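PDB 2F3O: pyruvate formate-lyase 2 from Archaeoglobus fulgidus, which is of unknown function but belongs to the glycyl radical enzymes, probably acting as a lyase related to pyruvate formate-lyase or glycerol dehydratase. Local coordinates for residues F250-V254 with A300-L304; N445-E451 with F641-L645. All blocks are in the same frame, centred on the assembly; numbering follows the deposited sequence.

Contact 1 (F250-V254 with A300-L304)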
ATOM      1  N   PHE A 250     -22.979 -12.871  36.262  1.00 49.52           N
ATOM      2  CA  PHE A 250     -21.650 -12.553  36.751  1.00 48.92           C
ATOM      3  C   PHE A 250     -20.824 -13.816  36.948  1.00 49.19           C
ATOM      4  O   PHE A 250     -19.623 -13.845  36.652  1.00 49.44           O
ATOM      5  CB  PHE A 250     -21.773 -11.739  38.050  1.00 48.70           C
ATOM      6  CG  PHE A 250     -20.463 -11.424  38.721  1.00 47.51           C
ATOM      7  CD1 PHE A 250     -19.725 -10.320  38.335  1.00 47.68           C
ATOM      8  CD2 PHE A 250     -19.993 -12.200  39.773  1.00 47.12           C
ATOM      9  CE1 PHE A 250     -18.520 -10.017  38.960  1.00 48.09           C
ATOM     10  CE2 PHE A 250     -18.788 -11.903  40.403  1.00 47.28           C
ATOM     11  CZ  PHE A 250     -18.051 -10.812  39.996  1.00 47.80           C
ATOM     12  N   TRP A 251     -21.467 -14.865  37.444  1.00 49.13           N
ATOM     13  CA  TRP A 251     -20.773 -16.113  37.688  1.00 49.20           C
ATOM     14  C   TRP A 251     -20.381 -16.687  36.333  1.00 49.07           C
ATOM     15  O   TRP A 251     -19.258 -17.174  36.160  1.00 49.01           O
ATOM     16  CB  TRP A 251     -21.681 -17.076  38.453  1.00 49.55           C
ATOM     17  CG  TRP A 251     -21.026 -18.312  39.041  1.00 49.90           C
ATOM     18  CD1 TRP A 251     -19.788 -18.838  38.747  1.00 49.97           C
ATOM     19  CD2 TRP A 251     -21.615 -19.204  39.995  1.00 50.68           C
ATOM     20  NE1 TRP A 251     -19.572 -19.987  39.473  1.00 50.11           N
ATOM     21  CE2 TRP A 251     -20.677 -20.233  40.245  1.00 50.83           C
ATOM     22  CE3 TRP A 251     -22.842 -19.233  40.667  1.00 50.20           C
ATOM     23  CZ2 TRP A 251     -20.933 -21.269  41.142  1.00 51.07           C
ATOM     24  CZ3 TRP A 251     -23.089 -20.260  41.557  1.00 49.84           C
ATOM     25  CH2 TRP A 251     -22.141 -21.261  41.789  1.00 50.00           C
ATOM     26  N   GLU A 252     -21.301 -16.593  35.374  1.00 48.74           N
ATOM     27  CA  GLU A 252     -21.033 -17.050  34.026  1.00 48.76           C
ATOM     28  C   GLU A 252     -19.875 -16.288  33.369  1.00 48.67           C
ATOM     29  O   GLU A 252     -19.023 -16.897  32.717  1.00 48.83           O
ATOM     30  CB  GLU A 252     -22.279 -16.923  33.185  1.00 48.81           C
ATOM     31  CG  GLU A 252     -23.207 -18.085  33.305  1.00 49.62           C
ATOM     32  CD  GLU A 252     -24.554 -17.770  32.701  1.00 51.31           C
ATOM     33  OE1 GLU A 252     -25.574 -18.172  33.306  1.00 52.64           O
ATOM     34  OE2 GLU A 252     -24.591 -17.093  31.643  1.00 49.80           O
ATOM     35  N   ALA A 253     -19.836 -14.968  33.567  1.00 48.18           N
ATOM     36  CA  ALA A 253     -18.715 -14.148  33.102  1.00 47.39           C
ATOM     37  C   ALA A 253     -17.405 -14.551  33.751  1.00 46.99           C
ATOM     38  O   ALA A 253     -16.451 -14.787  33.039  1.00 47.02           O
ATOM     39  CB  ALA A 253     -18.973 -12.676  33.310  1.00 47.19           C
ATOM     40  N   VAL A 254     -17.355 -14.672  35.079  1.00 46.41           N
ATOM     41  CA  VAL A 254     -16.073 -14.982  35.736  1.00 45.69           C
ATOM     42  C   VAL A 254     -15.556 -16.381  35.393  1.00 45.52           C
ATOM     43  O   VAL A 254     -14.346 -16.592  35.277  1.00 45.49           O
ATOM     44  CB  VAL A 254     -16.112 -14.758  37.265  1.00 45.60           C
ATOM     45  CG1 VAL A 254     -14.770 -15.088  37.902  1.00 44.71           C
ATOM     46  CG2 VAL A 254     -16.469 -13.324  37.581  1.00 44.64           C
ATOM     47  N   ALA A 300     -20.648 -13.041  45.387  1.00 59.59           N
ATOM     48  CA  ALA A 300     -19.805 -12.296  44.443  1.00 58.52           C
ATOM     49  C   ALA A 300     -18.366 -12.191  44.905  1.00 57.76           C
ATOM     50  O   ALA A 300     -17.452 -12.347  44.104  1.00 57.64           O
ATOM     51  CB  ALA A 300     -20.355 -10.921  44.228  1.00 58.60           C
ATOM     52  N   PHE A 301     -18.189 -11.931  46.198  1.00 56.87           N
ATOM     53  CA  PHE A 301     -16.884 -11.947  46.847  1.00 56.21           C
ATOM     54  C   PHE A 301     -16.182 -13.292  46.701  1.00 56.20           C
ATOM     55  O   PHE A 301     -14.997 -13.333  46.388  1.00 56.33           O
ATOM     56  CB  PHE A 301     -17.037 -11.620  48.329  1.00 55.78           C
ATOM     57  CG  PHE A 301     -15.754 -11.232  49.010  1.00 54.83           C
ATOM     58  CD1 PHE A 301     -15.296  -9.938  48.948  1.00 54.94           C
ATOM     59  CD2 PHE A 301     -15.028 -12.148  49.745  1.00 54.14           C
ATOM     60  CE1 PHE A 301     -14.125  -9.576  49.590  1.00 54.88           C
ATOM     61  CE2 PHE A 301     -13.859 -11.781  50.386  1.00 53.12           C
ATOM     62  CZ  PHE A 301     -13.410 -10.507  50.310  1.00 54.22           C
ATOM     63  N   ASP A 302     -16.917 -14.380  46.924  1.00 56.12           N
ATOM     64  CA  ASP A 302     -16.347 -15.732  46.913  1.00 55.95           C
ATOM     65  C   ASP A 302     -15.929 -16.129  45.510  1.00 55.31           C
ATOM     66  O   ASP A 302     -14.905 -16.794  45.327  1.00 55.58           O
ATOM     67  CB  ASP A 302     -17.360 -16.763  47.441  1.00 56.68           C
ATOM     68  CG  ASP A 302     -17.223 -17.043  48.948  1.00 57.79           C
ATOM     69  OD1 ASP A 302     -16.164 -16.711  49.547  1.00 59.37           O
ATOM     70  OD2 ASP A 302     -18.186 -17.623  49.518  1.00 57.93           O
ATOM     71  N   ILE A 303     -16.740 -15.719  44.535  1.00 54.24           N
ATOM     72  CA  ILE A 303     -16.456 -15.920  43.113  1.00 53.24           C
ATOM     73  C   ILE A 303     -15.118 -15.268  42.702  1.00 52.66           C
ATOM     74  O   ILE A 303     -14.248 -15.914  42.103  1.00 52.40           O
ATOM     75  CB  ILE A 303     -17.626 -15.371  42.263  1.00 53.29           C
ATOM     76  CG1 ILE A 303     -18.844 -16.297  42.339  1.00 52.82           C
ATOM     77  CG2 ILE A 303     -17.245 -15.224  40.841  1.00 53.05           C
ATOM     78  CD1 ILE A 303     -20.100 -15.687  41.750  1.00 50.74           C
ATOM     79  N   LEU A 304     -14.937 -14.008  43.088  1.00 51.99           N
ATOM     80  CA  LEU A 304     -13.709 -13.284  42.795  1.00 51.27           C
ATOM     81  C   LEU A 304     -12.545 -13.861  43.558  1.00 51.08           C
ATOM     82  O   LEU A 304     -11.445 -13.957  43.020  1.00 51.34           O
ATOM     83  CB  LEU A 304     -13.870 -11.811  43.132  1.00 51.11           C
ATOM     84  CG  LEU A 304     -14.917 -11.132  42.259  1.00 50.68           C
ATOM     85  CD1 LEU A 304     -15.359  -9.832  42.886  1.00 50.29           C
ATOM     86  CD2 LEU A 304     -14.393 -10.932  40.839  1.00 50.41           C
TER
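Ile-303 packs against Phe-250, Trp-251 and Val-254 where two helices, 250-267 and 297-310, run side by side. Over these short segments the axes lie 10.6 Å apart and diverge by only 5°, so this is parallel helix packing made by apolar side chains alone, with no hydrogen bond across it. From its CB, which lies near Phe-250 CE2, Ile-303 sends out two branches. One, CG2, comes within 3.7 Å of that same CE2 and also meets Val-254, 3.8 Å from its CB. The longer branch runs through CG1 to CD1, which lies over a face of the Trp-251 indole, 4.3 Å from the centroid of the five-membered ring and 28° off its normal, a CH-pi contact. The NE1 of that indole is held by the carbonyl of Leu-63. Phe-250 reaches over because its CG stands anti to the backbone N (chi1 176°), carrying the ring past Ile-303 in the opposite direction. Val-254 CG2, one helical turn on, sits over one face of this ring, toward its rim. Replacing Phe-250 with an alanine would probably open a gap between the helices, leaving Ile-303 CG2 and the end of Leu-304 without the ring they pack on. At the far edge of the phenyl, CZ touches Leu-304 CD2 at 3.8 Å, while CE2 lies 4.2 Å from Ala-300 CB.

Contact 2 (N445-E451 with F641-L645)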
ATOM      1  N   ASN A 445      21.490  -3.754  30.815  1.00 46.13           N
ATOM      2  CA  ASN A 445      22.422  -3.241  31.808  1.00 46.84           C
ATOM      3  C   ASN A 445      23.077  -1.989  31.290  1.00 46.90           C
ATOM      4  O   ASN A 445      24.076  -2.073  30.579  1.00 46.87           O
ATOM      5  CB  ASN A 445      23.506  -4.287  32.065  1.00 47.26           C
ATOM      6  CG  ASN A 445      24.422  -3.918  33.200  1.00 48.81           C
ATOM      7  OD1 ASN A 445      24.198  -2.916  33.898  1.00 50.12           O
ATOM      8  ND2 ASN A 445      25.467  -4.727  33.399  1.00 48.27           N
ATOM      9  N   VAL A 446      22.551  -0.826  31.666  1.00 47.24           N
ATOM     10  CA  VAL A 446      23.114   0.419  31.166  1.00 47.55           C
ATOM     11  C   VAL A 446      24.388   0.805  31.924  1.00 48.05           C
ATOM     12  O   VAL A 446      25.148   1.659  31.471  1.00 47.76           O
ATOM     13  CB  VAL A 446      22.093   1.570  31.154  1.00 47.38           C
ATOM     14  CG1 VAL A 446      20.745   1.040  30.775  1.00 47.51           C
ATOM     15  CG2 VAL A 446      22.028   2.275  32.506  1.00 47.80           C
ATOM     16  N   ALA A 447      24.634   0.152  33.059  1.00 48.63           N
ATOM     17  CA  ALA A 447      25.905   0.318  33.745  1.00 49.20           C
ATOM     18  C   ALA A 447      27.035  -0.218  32.879  1.00 49.63           C
ATOM     19  O   ALA A 447      28.100   0.398  32.772  1.00 50.20           O
ATOM     20  CB  ALA A 447      25.892  -0.340  35.100  1.00 49.09           C
ATOM     21  N   LYS A 448      26.776  -1.324  32.202  1.00 49.73           N
ATOM     22  CA  LYS A 448      27.735  -1.856  31.272  1.00 50.07           C
ATOM     23  C   LYS A 448      28.062  -0.857  30.160  1.00 50.47           C
ATOM     24  O   LYS A 448      29.152  -0.897  29.613  1.00 50.96           O
ATOM     25  CB  LYS A 448      27.235  -3.188  30.712  1.00 50.07           C
ATOM     26  CG  LYS A 448      28.312  -4.062  30.090  1.00 50.29           C
ATOM     27  CD  LYS A 448      29.467  -4.322  31.033  1.00 50.02           C
ATOM     28  CE  LYS A 448      29.076  -5.332  32.090  1.00 50.62           C
ATOM     29  NZ  LYS A 448      30.144  -5.557  33.087  1.00 51.25           N
ATOM     30  N   ALA A 449      27.146   0.060  29.851  1.00 51.05           N
ATOM     31  CA  ALA A 449      27.405   1.056  28.810  1.00 51.52           C
ATOM     32  C   ALA A 449      28.487   2.011  29.262  1.00 52.16           C
ATOM     33  O   ALA A 449      29.400   2.315  28.509  1.00 52.15           O
ATOM     34  CB  ALA A 449      26.147   1.813  28.442  1.00 51.26           C
ATOM     35  N   LEU A 450      28.378   2.439  30.516  1.00 53.02           N
ATOM     36  CA  LEU A 450      29.348   3.313  31.161  1.00 53.46           C
ATOM     37  C   LEU A 450      30.701   2.635  31.314  1.00 53.98           C
ATOM     38  O   LEU A 450      31.739   3.252  31.089  1.00 54.31           O
ATOM     39  CB  LEU A 450      28.822   3.728  32.527  1.00 53.21           C
ATOM     40  CG  LEU A 450      29.785   4.422  33.478  1.00 52.76           C
ATOM     41  CD1 LEU A 450      30.063   5.822  33.019  1.00 52.25           C
ATOM     42  CD2 LEU A 450      29.162   4.440  34.822  1.00 53.38           C
ATOM     43  N   GLU A 451      30.677   1.363  31.689  1.00 54.40           N
ATOM     44  CA  GLU A 451      31.884   0.553  31.769  1.00 54.98           C
ATOM     45  C   GLU A 451      32.600   0.532  30.412  1.00 55.51           C
ATOM     46  O   GLU A 451      33.794   0.800  30.353  1.00 55.66           O
ATOM     47  CB  GLU A 451      31.524  -0.856  32.268  1.00 54.95           C
ATOM     48  CG  GLU A 451      32.656  -1.835  32.462  1.00 54.70           C
ATOM     49  CD  GLU A 451      32.245  -3.020  33.335  1.00 55.30           C
ATOM     50  OE1 GLU A 451      32.829  -4.123  33.223  1.00 55.95           O
ATOM     51  OE2 GLU A 451      31.319  -2.855  34.149  1.00 56.42           O
ATOM     52  N   PHE A 641      28.070  -9.466  37.567  1.00 58.88           N
ATOM     53  CA  PHE A 641      29.024  -9.379  36.464  1.00 59.34           C
ATOM     54  C   PHE A 641      29.309  -7.944  36.012  1.00 59.59           C
ATOM     55  O   PHE A 641      29.881  -7.736  34.937  1.00 59.41           O
ATOM     56  CB  PHE A 641      28.540 -10.217  35.276  1.00 59.44           C
ATOM     57  CG  PHE A 641      28.137 -11.604  35.650  1.00 59.49           C
ATOM     58  CD1 PHE A 641      29.090 -12.583  35.815  1.00 59.57           C
ATOM     59  CD2 PHE A 641      26.803 -11.927  35.851  1.00 59.82           C
ATOM     60  CE1 PHE A 641      28.723 -13.855  36.174  1.00 60.09           C
ATOM     61  CE2 PHE A 641      26.433 -13.194  36.209  1.00 59.65           C
ATOM     62  CZ  PHE A 641      27.390 -14.162  36.370  1.00 59.85           C
ATOM     63  N   THR A 642      28.901  -6.965  36.824  1.00 59.90           N
ATOM     64  CA  THR A 642      29.290  -5.571  36.612  1.00 60.21           C
ATOM     65  C   THR A 642      30.482  -5.213  37.511  1.00 60.68           C
ATOM     66  O   THR A 642      30.454  -5.459  38.721  1.00 60.58           O
ATOM     67  CB  THR A 642      28.116  -4.609  36.844  1.00 59.92           C
ATOM     68  OG1 THR A 642      27.082  -4.920  35.914  1.00 60.30           O
ATOM     69  CG2 THR A 642      28.519  -3.174  36.606  1.00 59.68           C
ATOM     70  N   SER A 643      31.525  -4.641  36.903  1.00 61.01           N
ATOM     71  CA  SER A 643      32.701  -4.189  37.621  1.00 61.43           C
ATOM     72  C   SER A 643      32.382  -2.990  38.510  1.00 62.06           C
ATOM     73  O   SER A 643      31.249  -2.486  38.518  1.00 61.90           O
ATOM     74  CB  SER A 643      33.777  -3.779  36.631  1.00 61.48           C
ATOM     75  OG  SER A 643      33.552  -2.457  36.178  1.00 60.84           O
ATOM     76  N   ALA A 644      33.389  -2.535  39.259  1.00 62.50           N
ATOM     77  CA  ALA A 644      33.229  -1.361  40.105  1.00 62.81           C
ATOM     78  C   ALA A 644      33.069  -0.133  39.220  1.00 63.09           C
ATOM     79  O   ALA A 644      33.679  -0.040  38.171  1.00 63.16           O
ATOM     80  CB  ALA A 644      34.408  -1.210  41.030  1.00 62.85           C
ATOM     81  N   LEU A 645      32.202   0.781  39.621  1.00 63.47           N
ATOM     82  CA  LEU A 645      31.908   1.966  38.831  1.00 64.05           C
ATOM     83  C   LEU A 645      32.242   3.150  39.707  1.00 64.12           C
ATOM     84  O   LEU A 645      32.162   3.041  40.932  1.00 64.54           O
ATOM     85  CB  LEU A 645      30.413   2.023  38.500  1.00 64.35           C
ATOM     86  CG  LEU A 645      29.769   0.762  37.937  1.00 64.84           C
ATOM     87  CD1 LEU A 645      28.250   0.917  37.971  1.00 64.78           C
ATOM     88  CD2 LEU A 645      30.309   0.428  36.536  1.00 64.80           C
TER
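Phe-641 gives its carbonyl O to Lys-448 NZ at 2.9 Å; the ammonium arrives in the carbonyl plane, on a lone pair, with a C=O...N angle of 137°. The lysine chain bends at chi2 and chi3 to bring NZ there, and the same NZ makes a salt bridge to Glu-451 OE1 (3.0 Å) and another to Asp-459, so two carboxylates probably balance its charge while the carbonyl accepts one of its hydrogens. Next, Thr-642 OG1 accepts from Asn-445 ND2 at 3.0 Å, lying slightly out of the amide plane; this hydroxyl also bonds to the Phe-638 carbonyl, and ND2 to that of Ser-143. The other end of the amide, Asn-445 OD1, accepts weak capping bonds from Ala-447 N and Lys-448 N, in the turn leading into the helix. Thr-642 CG2 turns to Ala-447 CB, 4.1 Å away. Ser-643 then offers its backbone N to Glu-451 OE2, 3.3 Å off, on the syn side but 28° out of the carboxylate plane. Glu-451 reaches it with CG anti to the backbone N (chi1 -178°) and the chain extended, while its OE1 takes Leu-460 N. Leu-645 finishes the run with CD1 against Ala-447 CB at 3.9 Å. The loop therefore lies along the N-terminal part of the short helix 447-453, just where strand 435-445 ends between strands 145-147 and 535-543; helices 477-508 and 545-560 pack on that helix, and Leu-645 also touches Ser-551 of the latter.

Contacts 1 and 2 lie on opposite sides of the chain's centre, their centres about 25 and 24 Å from it and about 49 Å from each other, with nearest atoms about 37 Å apart, so neither touches the other. They follow in series along the chain: 300-304 is complete before 445-451 begins. Their chemistry differs as well, since contact 1 joins two helices by apolar packing, whereas contact 2 fastens a loop to a strand-helix junction largely through polar groups. Gly-752, predicted to carry the glycyl radical, which is not present in this model, belongs to neither contact. No residue of another chain touches either one, so both are joints within a single subunit of the four-chain assembly.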